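PDB 1MQV: cytochrome C' from Rhodopseudomonas palustris, which is a high-spin c-type cytochrome with electron transfer activity, carrying a covalently bound heme without a sixth ligand, although its exact function is not known. Local coordinates for residues S48-K60 / F72-A86. The protein carries 3 engineered substitutions. Numbering follows the deposited sequence.
Sequences SKKLPALFPADSK and FEDKAKFDDLFAKLA. Engineered in segment 72-86: Phe72 (natural residue Trp). With HEC (heme c), chain C.
Ser48 and Phe82 bring the backbones closest, with CA atoms 5.3 Å apart; the end of helix 34-50 and the loop after it run antiparallel to helix 75-95, and Ala57 lies opposite Phe72. Phe82 is packed on both ring faces. Leu51 CB sits over one face, 3.8 Å from the ring centroid, as a CH-pi contact. The heme atom CBC covers the opposite face. Phe55 and Phe78 form a T-shaped pair at 75°, with the edge of Phe78 toward the face of Phe55. With CG of Phe78 trans to the main-chain N (chi1 172°), CZ comes over the centre of the Phe55 ring. Phe55 CE2 also meets the heme methyl CMD at 3.6 Å. With an alanine in place of Phe55, the Phe78 edge would probably lose the face it meets and a gap would open beside that methyl. The engineered Phe72 lays one face on Ala57 CA, while Phe55 O meets its edge. Lys75, bent at chi2 and chi4, reaches the loop. Its NZ makes a weak hydrogen bond to Phe55 O (3.4 Å) and a long salt bridge to Asp79 OD1. One water links NZ to Pro52 O and Phe55 N; a second links NZ to Phe55 O. In this four-helix bundle Phe55, Phe78 and Phe82 thus form part of the heme pocket, while Lys75 and two waters bind backbone polar groups of Pro52 and Phe55.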
ATOM      1  N   SER A  48      -1.605   3.917   4.229  1.00 25.68           N
ATOM      2  CA  SER A  48      -2.109   2.737   4.920  1.00 20.68           C
ATOM      3  C   SER A  48      -2.802   3.077   6.250  1.00 18.23           C
ATOM      4  O   SER A  48      -3.561   2.253   6.788  1.00 22.75           O
ATOM      5  CB  SER A  48      -0.935   1.747   5.152  1.00 20.17           C
ATOM      6  OG  SER A  48      -0.415   1.310   3.901  1.00 22.23           O
ATOM      7  N   LYS A  49      -2.535   4.263   6.793  1.00 22.21           N
ATOM      8  CA  LYS A  49      -3.179   4.649   8.040  1.00 20.28           C
ATOM      9  C   LYS A  49      -4.512   5.341   7.742  1.00 25.88           C
ATOM     10  O   LYS A  49      -5.390   5.418   8.594  1.00 22.88           O
ATOM     11  CB  LYS A  49      -2.272   5.550   8.844  1.00 26.72           C
ATOM     12  CG  LYS A  49      -1.116   4.824   9.460  1.00 23.98           C
ATOM     13  CD  LYS A  49      -0.087   5.828   9.992  1.00 26.83           C
ATOM     14  CE  LYS A  49       0.833   5.139  10.986  1.00 32.25           C
ATOM     15  NZ  LYS A  49       1.916   6.108  11.342  1.00 46.06           N
ATOM     16  N   LYS A  50      -4.661   5.802   6.516  1.00 23.78           N
ATOM     17  CA  LYS A  50      -5.890   6.476   6.112  1.00 27.16           C
ATOM     18  C   LYS A  50      -6.909   5.505   5.551  1.00 27.78           C
ATOM     19  O   LYS A  50      -8.105   5.655   5.799  1.00 25.94           O
ATOM     20  CB  LYS A  50      -5.576   7.529   5.045  1.00 25.23           C
ATOM     21  CG  LYS A  50      -4.793   8.723   5.561  1.00 36.16           C
ATOM     22  CD  LYS A  50      -4.563   9.709   4.419  1.00 36.47           C
ATOM     23  CE  LYS A  50      -3.558  10.782   4.843  1.00 91.08           C
ATOM     24  NZ  LYS A  50      -3.168  11.713   3.741  1.00 62.49           N
ATOM     25  N   LEU A  51      -6.446   4.491   4.801  1.00 23.16           N
ATOM     26  CA  LEU A  51      -7.353   3.538   4.147  1.00 20.63           C
ATOM     27  C   LEU A  51      -8.371   2.761   5.001  1.00 27.37           C
ATOM     28  O   LEU A  51      -9.473   2.493   4.526  1.00 24.62           O
ATOM     29  CB  LEU A  51      -6.550   2.582   3.216  1.00 20.79           C
ATOM     30  CG  LEU A  51      -6.000   3.381   1.993  1.00 22.74           C
ATOM     31  CD1 LEU A  51      -4.721   2.753   1.388  1.00 22.65           C
ATOM     32  CD2 LEU A  51      -7.120   3.543   0.930  1.00 23.71           C
ATOM     33  N   PRO A  52      -8.040   2.418   6.278  1.00 22.12           N
ATOM     34  CA  PRO A  52      -8.986   1.677   7.124  1.00 26.78           C
ATOM     35  C   PRO A  52     -10.315   2.361   7.329  1.00 27.76           C
ATOM     36  O   PRO A  52     -11.299   1.704   7.632  1.00 24.62           O
ATOM     37  CB  PRO A  52      -8.239   1.556   8.438  1.00 25.02           C
ATOM     38  CG  PRO A  52      -6.820   1.345   7.950  1.00 26.01           C
ATOM     39  CD  PRO A  52      -6.703   2.452   6.911  1.00 27.04           C
ATOM     40  N   ALA A  53     -10.332   3.683   7.180  1.00 25.27           N
ATOM     41  CA  ALA A  53     -11.566   4.419   7.390  1.00 22.58           C
ATOM     42  C   ALA A  53     -12.391   4.589   6.103  1.00 29.13           C
ATOM     43  O   ALA A  53     -13.463   5.190   6.135  1.00 26.13           O
ATOM     44  CB  ALA A  53     -11.253   5.772   8.001  1.00 25.74           C
ATOM     45  N   LEU A  54     -11.939   4.013   4.998  1.00 24.60           N
ATOM     46  CA  LEU A  54     -12.652   4.199   3.710  1.00 20.74           C
ATOM     47  C   LEU A  54     -13.336   3.009   3.033  1.00 23.86           C
ATOM     48  O   LEU A  54     -13.577   3.037   1.812  1.00 28.12           O
ATOM     49  CB  LEU A  54     -11.675   4.850   2.728  1.00 20.01           C
ATOM     50  CG  LEU A  54     -11.034   6.129   3.178  1.00 19.61           C
ATOM     51  CD1 LEU A  54     -10.021   6.558   2.082  1.00 24.01           C
ATOM     52  CD2 LEU A  54     -12.105   7.215   3.320  1.00 27.61           C
ATOM     53  N   PHE A  55     -13.612   1.938   3.787  1.00 21.60           N
ATOM     54  CA  PHE A  55     -14.281   0.776   3.223  1.00 21.11           C
ATOM     55  C   PHE A  55     -15.559   0.437   4.009  1.00 31.11           C
ATOM     56  O   PHE A  55     -15.646  -0.578   4.679  1.00 24.40           O
ATOM     57  CB  PHE A  55     -13.338  -0.458   3.192  1.00 23.84           C
ATOM     58  CG  PHE A  55     -12.232  -0.345   2.163  1.00 23.84           C
ATOM     59  CD1 PHE A  55     -11.069   0.387   2.451  1.00 22.11           C
ATOM     60  CD2 PHE A  55     -12.373  -0.913   0.891  1.00 27.47           C
ATOM     61  CE1 PHE A  55     -10.076   0.555   1.492  1.00 19.62           C
ATOM     62  CE2 PHE A  55     -11.368  -0.751  -0.085  1.00 25.30           C
ATOM     63  CZ  PHE A  55     -10.217  -0.013   0.229  1.00 22.65           C
ATOM     64  N   PRO A  56     -16.585   1.293   3.921  1.00 30.30           N
ATOM     65  CA  PRO A  56     -17.834   1.023   4.650  1.00 24.79           C
ATOM     66  C   PRO A  56     -18.704  -0.021   3.956  1.00 24.02           C
ATOM     67  O   PRO A  56     -18.719  -0.107   2.736  1.00 25.75           O
ATOM     68  CB  PRO A  56     -18.516   2.395   4.684  1.00 31.48           C
ATOM     69  CG  PRO A  56     -18.140   2.974   3.311  1.00 23.64           C
ATOM     70  CD  PRO A  56     -16.681   2.512   3.082  1.00 29.78           C
ATOM     71  N   ALA A  57     -19.434  -0.822   4.732  1.00 25.64           N
ATOM     72  CA  ALA A  57     -20.306  -1.826   4.127  1.00 27.50           C
ATOM     73  C   ALA A  57     -21.379  -1.187   3.197  1.00 26.71           C
ATOM     74  O   ALA A  57     -21.815  -1.815   2.235  1.00 31.51           O
ATOM     75  CB  ALA A  57     -20.968  -2.673   5.229  1.00 28.78           C
ATOM     76  N   ASP A  58     -21.793   0.054   3.457  1.00 32.87           N
ATOM     77  CA  ASP A  58     -22.805   0.663   2.578  1.00 28.32           C
ATOM     78  C   ASP A  58     -22.237   1.036   1.200  1.00 44.86           C
ATOM     79  O   ASP A  58     -22.917   1.632   0.366  1.00 35.06           O
ATOM     80  CB  ASP A  58     -23.498   1.876   3.235  1.00 41.40           C
ATOM     81  CG  ASP A  58     -22.540   2.958   3.668  1.00 50.69           C
ATOM     82  OD1 ASP A  58     -21.562   3.213   2.950  1.00 42.24           O
ATOM     83  OD2 ASP A  58     -22.775   3.574   4.730  1.00 83.35           O
ATOM     84  N   SER A  59     -20.980   0.687   0.960  1.00 39.74           N
ATOM     85  CA  SER A  59     -20.408   0.964  -0.327  1.00 28.63           C
ATOM     86  C   SER A  59     -20.114  -0.359  -1.035  1.00 29.67           C
ATOM     87  O   SER A  59     -19.468  -0.385  -2.103  1.00 31.94           O
ATOM     88  CB  SER A  59     -19.136   1.774  -0.173  1.00 37.80           C
ATOM     89  OG  SER A  59     -18.025   0.953  -0.442  1.00 53.74           O
ATOM     90  N   LYS A  60     -20.596  -1.468  -0.476  1.00 30.62           N
ATOM     91  CA  LYS A  60     -20.333  -2.773  -1.106  1.00 32.01           C
ATOM     92  C   LYS A  60     -21.078  -2.943  -2.448  1.00 31.23           C
ATOM     93  O   LYS A  60     -20.739  -3.805  -3.266  1.00 47.12           O
ATOM     94  CB  LYS A  60     -20.662  -3.937  -0.146  1.00 35.97           C
ATOM     95  CG  LYS A  60     -22.130  -4.236   0.094  1.00 43.95           C
ATOM     96  CD  LYS A  60     -22.299  -5.485   0.974  1.00 40.64           C
ATOM     97  CE  LYS A  60     -21.739  -5.285   2.377  1.00 37.73           C
ATOM     98  NZ  LYS A  60     -22.310  -6.226   3.402  1.00 36.71           N
ATOM     99  N   PHE A  72     -15.990  -7.503   3.805  1.00 36.28           N
ATOM    100  CA  PHE A  72     -16.892  -7.352   4.932  1.00 35.63           C
ATOM    101  C   PHE A  72     -17.169  -8.592   5.762  1.00 37.33           C
ATOM    102  O   PHE A  72     -17.824  -8.513   6.806  1.00 40.89           O
ATOM    103  CB  PHE A  72     -18.173  -6.669   4.442  1.00 38.19           C
ATOM    104  CG  PHE A  72     -17.881  -5.379   3.743  1.00 28.73           C
ATOM    105  CD1 PHE A  72     -17.410  -4.290   4.467  1.00 33.49           C
ATOM    106  CD2 PHE A  72     -17.880  -5.309   2.354  1.00 38.80           C
ATOM    107  CE1 PHE A  72     -16.933  -3.172   3.820  1.00 44.68           C
ATOM    108  CE2 PHE A  72     -17.405  -4.187   1.705  1.00 35.76           C
ATOM    109  CZ  PHE A  72     -16.927  -3.121   2.433  1.00 35.27           C
ATOM    110  N   GLU A  73     -16.635  -9.719   5.315  1.00 35.90           N
ATOM    111  CA  GLU A  73     -16.788 -10.970   6.038  1.00 41.82           C
ATOM    112  C   GLU A  73     -15.517 -11.283   6.771  1.00 35.47           C
ATOM    113  O   GLU A  73     -15.460 -12.276   7.466  1.00 36.02           O
ATOM    114  CB  GLU A  73     -17.057 -12.139   5.101  1.00 40.93           C
ATOM    115  CG  GLU A  73     -18.476 -12.223   4.566  1.00 79.87           C
ATOM    116  CD  GLU A  73     -18.699 -13.485   3.745  1.00107.11           C
ATOM    117  OE1 GLU A  73     -18.631 -14.595   4.322  1.00106.57           O
ATOM    118  OE2 GLU A  73     -18.929 -13.367   2.520  1.00117.80           O
ATOM    119  N   ASP A  74     -14.496 -10.459   6.577  1.00 31.56           N
ATOM    120  CA  ASP A  74     -13.212 -10.669   7.241  1.00 29.07           C
ATOM    121  C   ASP A  74     -12.610  -9.286   7.458  1.00 28.78           C
ATOM    122  O   ASP A  74     -11.418  -9.072   7.200  1.00 28.93           O
ATOM    123  CB  ASP A  74     -12.299 -11.472   6.336  1.00 30.90           C
ATOM    124  CG  ASP A  74     -11.692 -12.655   7.048  1.00 60.32           C
ATOM    125  OD1 ASP A  74     -11.420 -12.529   8.267  1.00 40.85           O
ATOM    126  OD2 ASP A  74     -11.484 -13.696   6.389  1.00 90.06           O
ATOM    127  N   LYS A  75     -13.429  -8.357   7.960  1.00 27.44           N
ATOM    128  CA  LYS A  75     -12.970  -6.981   8.091  1.00 25.73           C
ATOM    129  C   LYS A  75     -11.796  -6.772   9.016  1.00 29.05           C
ATOM    130  O   LYS A  75     -10.948  -5.958   8.708  1.00 24.12           O
ATOM    131  CB  LYS A  75     -14.106  -6.033   8.500  1.00 33.38           C
ATOM    132  CG  LYS A  75     -13.783  -4.536   8.225  1.00 22.67           C
ATOM    133  CD  LYS A  75     -13.742  -4.245   6.721  1.00 31.82           C
ATOM    134  CE  LYS A  75     -13.346  -2.782   6.412  1.00 26.88           C
ATOM    135  NZ  LYS A  75     -13.906  -1.778   7.355  1.00 26.80           N
ATOM    136  N   ALA A  76     -11.747  -7.495  10.136  1.00 23.95           N
ATOM    137  CA  ALA A  76     -10.628  -7.323  11.075  1.00 27.97           C
ATOM    138  C   ALA A  76      -9.315  -7.681  10.385  1.00 27.03           C
ATOM    139  O   ALA A  76      -8.313  -6.975  10.526  1.00 27.13           O
ATOM    140  CB  ALA A  76     -10.822  -8.205  12.297  1.00 24.06           C
ATOM    141  N   LYS A  77      -9.322  -8.779   9.641  1.00 26.49           N
ATOM    142  CA  LYS A  77      -8.141  -9.204   8.908  1.00 26.12           C
ATOM    143  C   LYS A  77      -7.757  -8.177   7.863  1.00 31.25           C
ATOM    144  O   LYS A  77      -6.578  -7.854   7.724  1.00 25.46           O
ATOM    145  CB  LYS A  77      -8.389 -10.568   8.250  1.00 40.88           C
ATOM    146  CG  LYS A  77      -7.298 -11.033   7.269  1.00 44.31           C
ATOM    147  CD  LYS A  77      -7.710 -12.341   6.599  1.00 41.50           C
ATOM    148  CE  LYS A  77      -6.737 -12.755   5.510  1.00 55.74           C
ATOM    149  NZ  LYS A  77      -7.287 -13.913   4.743  1.00 61.43           N
ATOM    150  N   PHE A  78      -8.748  -7.658   7.123  1.00 20.55           N
ATOM    151  CA  PHE A  78      -8.480  -6.667   6.080  1.00 24.79           C
ATOM    152  C   PHE A  78      -7.861  -5.421   6.719  1.00 25.99           C
ATOM    153  O   PHE A  78      -6.798  -4.976   6.256  1.00 21.87           O
ATOM    154  CB  PHE A  78      -9.808  -6.356   5.333  1.00 22.20           C
ATOM    155  CG  PHE A  78      -9.728  -5.212   4.354  1.00 26.47           C
ATOM    156  CD1 PHE A  78      -9.266  -5.426   3.045  1.00 26.14           C
ATOM    157  CD2 PHE A  78     -10.216  -3.962   4.702  1.00 27.85           C
ATOM    158  CE1 PHE A  78      -9.312  -4.396   2.101  1.00 32.29           C
ATOM    159  CE2 PHE A  78     -10.268  -2.921   3.755  1.00 36.03           C
ATOM    160  CZ  PHE A  78      -9.816  -3.149   2.452  1.00 28.24           C
ATOM    161  N   ASP A  79      -8.489  -4.870   7.782  1.00 23.63           N
ATOM    162  CA  ASP A  79      -7.979  -3.681   8.470  1.00 21.61           C
ATOM    163  C   ASP A  79      -6.539  -3.887   8.960  1.00 25.22           C
ATOM    164  O   ASP A  79      -5.685  -3.015   8.832  1.00 20.16           O
ATOM    165  CB  ASP A  79      -8.805  -3.342   9.715  1.00 24.49           C
ATOM    166  CG  ASP A  79     -10.190  -2.826   9.389  1.00 25.22           C
ATOM    167  OD1 ASP A  79     -10.468  -2.502   8.211  1.00 23.59           O
ATOM    168  OD2 ASP A  79     -10.985  -2.724  10.333  1.00 23.52           O
ATOM    169  N   ASP A  80      -6.285  -5.052   9.543  1.00 24.72           N
ATOM    170  CA  ASP A  80      -4.962  -5.345  10.074  1.00 19.84           C
ATOM    171  C   ASP A  80      -3.856  -5.508   9.015  1.00 22.81           C
ATOM    172  O   ASP A  80      -2.667  -5.322   9.326  1.00 19.67           O
ATOM    173  CB  ASP A  80      -5.044  -6.590  10.968  1.00 19.14           C
ATOM    174  CG  ASP A  80      -5.873  -6.331  12.251  1.00 28.90           C
ATOM    175  OD1 ASP A  80      -6.382  -5.209  12.451  1.00 30.27           O
ATOM    176  OD2 ASP A  80      -6.024  -7.242  13.085  1.00 30.38           O
ATOM    177  N   LEU A  81      -4.236  -5.823   7.777  1.00 19.13           N
ATOM    178  CA  LEU A  81      -3.246  -5.988   6.716  1.00 20.42           C
ATOM    179  C   LEU A  81      -2.795  -4.570   6.360  1.00 22.93           C
ATOM    180  O   LEU A  81      -1.666  -4.361   5.937  1.00 22.73           O
ATOM    181  CB  LEU A  81      -3.836  -6.694   5.472  1.00 20.81           C
ATOM    182  CG  LEU A  81      -3.011  -7.789   4.777  1.00 58.19           C
ATOM    183  CD1 LEU A  81      -1.538  -7.383   4.668  1.00 52.78           C
ATOM    184  CD2 LEU A  81      -3.133  -9.073   5.602  1.00 61.60           C
ATOM    185  N   PHE A  82      -3.684  -3.580   6.478  1.00 25.15           N
ATOM    186  CA  PHE A  82      -3.211  -2.239   6.181  1.00 20.75           C
ATOM    187  C   PHE A  82      -2.297  -1.814   7.335  1.00 23.59           C
ATOM    188  O   PHE A  82      -1.302  -1.107   7.129  1.00 21.97           O
ATOM    189  CB  PHE A  82      -4.341  -1.223   6.078  1.00 22.32           C
ATOM    190  CG  PHE A  82      -4.981  -1.183   4.742  1.00 17.52           C
ATOM    191  CD1 PHE A  82      -4.257  -0.798   3.615  1.00 21.65           C
ATOM    192  CD2 PHE A  82      -6.340  -1.437   4.616  1.00 25.63           C
ATOM    193  CE1 PHE A  82      -4.874  -0.654   2.383  1.00 25.12           C
ATOM    194  CE2 PHE A  82      -6.965  -1.295   3.381  1.00 19.38           C
ATOM    195  CZ  PHE A  82      -6.235  -0.901   2.270  1.00 19.77           C
ATOM    196  N   ALA A  83      -2.639  -2.224   8.552  1.00 21.41           N
ATOM    197  CA  ALA A  83      -1.804  -1.846   9.699  1.00 25.54           C
ATOM    198  C   ALA A  83      -0.438  -2.518   9.535  1.00 21.75           C
ATOM    199  O   ALA A  83       0.605  -1.937   9.930  1.00 21.69           O
ATOM    200  CB  ALA A  83      -2.422  -2.278  10.997  1.00 23.28           C
ATOM    201  N   LYS A  84      -0.449  -3.733   8.997  1.00 19.11           N
ATOM    202  CA  LYS A  84       0.805  -4.464   8.756  1.00 24.93           C
ATOM    203  C   LYS A  84       1.659  -3.717   7.727  1.00 23.51           C
ATOM    204  O   LYS A  84       2.851  -3.501   7.910  1.00 20.89           O
ATOM    205  CB  LYS A  84       0.507  -5.900   8.278  1.00 21.19           C
ATOM    206  CG  LYS A  84       1.724  -6.716   7.863  1.00 22.16           C
ATOM    207  CD  LYS A  84       1.385  -8.194   7.703  1.00 21.75           C
ATOM    208  CE  LYS A  84       2.610  -8.956   7.223  1.00 35.16           C
ATOM    209  NZ  LYS A  84       2.245 -10.308   6.822  1.00 43.65           N
ATOM    210  N   LEU A  85       1.040  -3.248   6.653  1.00 19.71           N
ATOM    211  CA  LEU A  85       1.809  -2.527   5.668  1.00 15.06           C
ATOM    212  C   LEU A  85       2.324  -1.216   6.227  1.00 17.81           C
ATOM    213  O   LEU A  85       3.444  -0.820   5.944  1.00 24.07           O
ATOM    214  CB  LEU A  85       0.948  -2.301   4.393  1.00 21.08           C
ATOM    215  CG  LEU A  85       1.589  -1.402   3.320  1.00 19.76           C
ATOM    216  CD1 LEU A  85       2.971  -1.958   2.762  1.00 14.80           C
ATOM    217  CD2 LEU A  85       0.517  -1.301   2.197  1.00 17.49           C
ATOM    218  N   ALA A  86       1.521  -0.543   7.063  1.00 18.39           N
ATOM    219  CA  ALA A  86       1.943   0.715   7.625  1.00 18.48           C
ATOM    220  C   ALA A  86       3.150   0.475   8.508  1.00 22.55           C
ATOM    221  O   ALA A  86       4.137   1.197   8.430  1.00 24.30           O
ATOM    222  CB  ALA A  86       0.782   1.361   8.443  1.00 19.40           C
TER
HETATM  223 FE   HEC C 150      -3.981  -2.068  -3.311  1.00 22.98          FE
HETATM  224  CHA HEC C 150      -6.403  -0.992  -5.387  1.00 30.81           C
HETATM  225  CHB HEC C 150      -1.647  -0.460  -5.226  1.00 25.45           C
HETATM  226  CHC HEC C 150      -1.663  -2.470  -0.877  1.00 25.38           C
HETATM  227  CHD HEC C 150      -6.407  -3.343  -1.077  1.00 19.77           C
HETATM  228  NA  HEC C 150      -4.021  -0.932  -5.023  1.00 20.82           N
HETATM  229  C1A HEC C 150      -5.152  -0.614  -5.711  1.00 24.93           C
HETATM  230  C2A HEC C 150      -4.797   0.172  -6.833  1.00 19.12           C
HETATM  231  C3A HEC C 150      -3.406   0.329  -6.845  1.00 21.06           C
HETATM  232  C4A HEC C 150      -2.956  -0.383  -5.669  1.00 18.34           C
HETATM  233  CMA HEC C 150      -2.443   1.005  -7.770  1.00 23.52           C
HETATM  234  CAA HEC C 150      -5.763   0.674  -7.899  1.00 24.96           C
HETATM  235  CBA HEC C 150      -6.303   2.026  -7.489  1.00 17.59           C
HETATM  236  CGA HEC C 150      -7.125   2.667  -8.615  1.00 30.40           C
HETATM  237  O1A HEC C 150      -6.579   3.542  -9.294  1.00 26.20           O
HETATM  238  O2A HEC C 150      -8.296   2.282  -8.801  1.00 28.51           O
HETATM  239  NB  HEC C 150      -2.104  -1.602  -3.118  1.00 19.58           N
HETATM  240  C1B HEC C 150      -1.230  -1.053  -4.041  1.00 23.23           C
HETATM  241  C2B HEC C 150       0.183  -1.088  -3.607  1.00 28.20           C
HETATM  242  C3B HEC C 150       0.180  -1.658  -2.394  1.00 21.32           C
HETATM  243  C4B HEC C 150      -1.248  -1.946  -2.071  1.00 18.90           C
HETATM  244  CMB HEC C 150       1.375  -0.586  -4.478  1.00 20.99           C
HETATM  245  CAB HEC C 150       1.316  -1.965  -1.525  1.00 21.14           C
HETATM  246  CBB HEC C 150       2.318  -1.038  -1.203  1.00 23.49           C
HETATM  247  NC  HEC C 150      -4.046  -2.681  -1.388  1.00 24.39           N
HETATM  248  C1C HEC C 150      -2.969  -2.815  -0.513  1.00 22.03           C
HETATM  249  C2C HEC C 150      -3.350  -3.425   0.702  1.00 22.29           C
HETATM  250  C3C HEC C 150      -4.689  -3.717   0.683  1.00 22.42           C
HETATM  251  C4C HEC C 150      -5.099  -3.233  -0.671  1.00 18.51           C
HETATM  252  CMC HEC C 150      -2.359  -3.897   1.820  1.00 18.74           C
HETATM  253  CAC HEC C 150      -5.584  -4.402   1.605  1.00 22.13           C
HETATM  254  CBC HEC C 150      -5.211  -4.442   3.028  1.00 20.89           C
HETATM  255  ND  HEC C 150      -6.007  -2.189  -3.203  1.00 21.45           N
HETATM  256  C1D HEC C 150      -6.853  -2.825  -2.330  1.00 17.95           C
HETATM  257  C2D HEC C 150      -8.250  -2.819  -2.814  1.00 25.06           C
HETATM  258  C3D HEC C 150      -8.207  -2.162  -4.021  1.00 15.91           C
HETATM  259  C4D HEC C 150      -6.827  -1.746  -4.261  1.00 31.97           C
HETATM  260  CMD HEC C 150      -9.445  -3.239  -1.908  1.00 23.54           C
HETATM  261  CAD HEC C 150      -9.502  -1.826  -4.902  1.00 20.21           C
HETATM  262  CBD HEC C 150      -9.906  -0.389  -4.455  1.00 18.57           C
HETATM  263  CGD HEC C 150     -11.257  -0.018  -5.061  1.00 23.04           C
HETATM  264  O1D HEC C 150     -11.396  -0.297  -6.260  1.00 23.67           O
HETATM  265  O2D HEC C 150     -12.131   0.516  -4.349  1.00 28.62           O
HETATM  266  O   HOH W   1     -13.576   1.062   6.568  1.00 22.87           O
HETATM  267  O   HOH W   2     -16.540  -1.585   7.319  1.00 34.35           O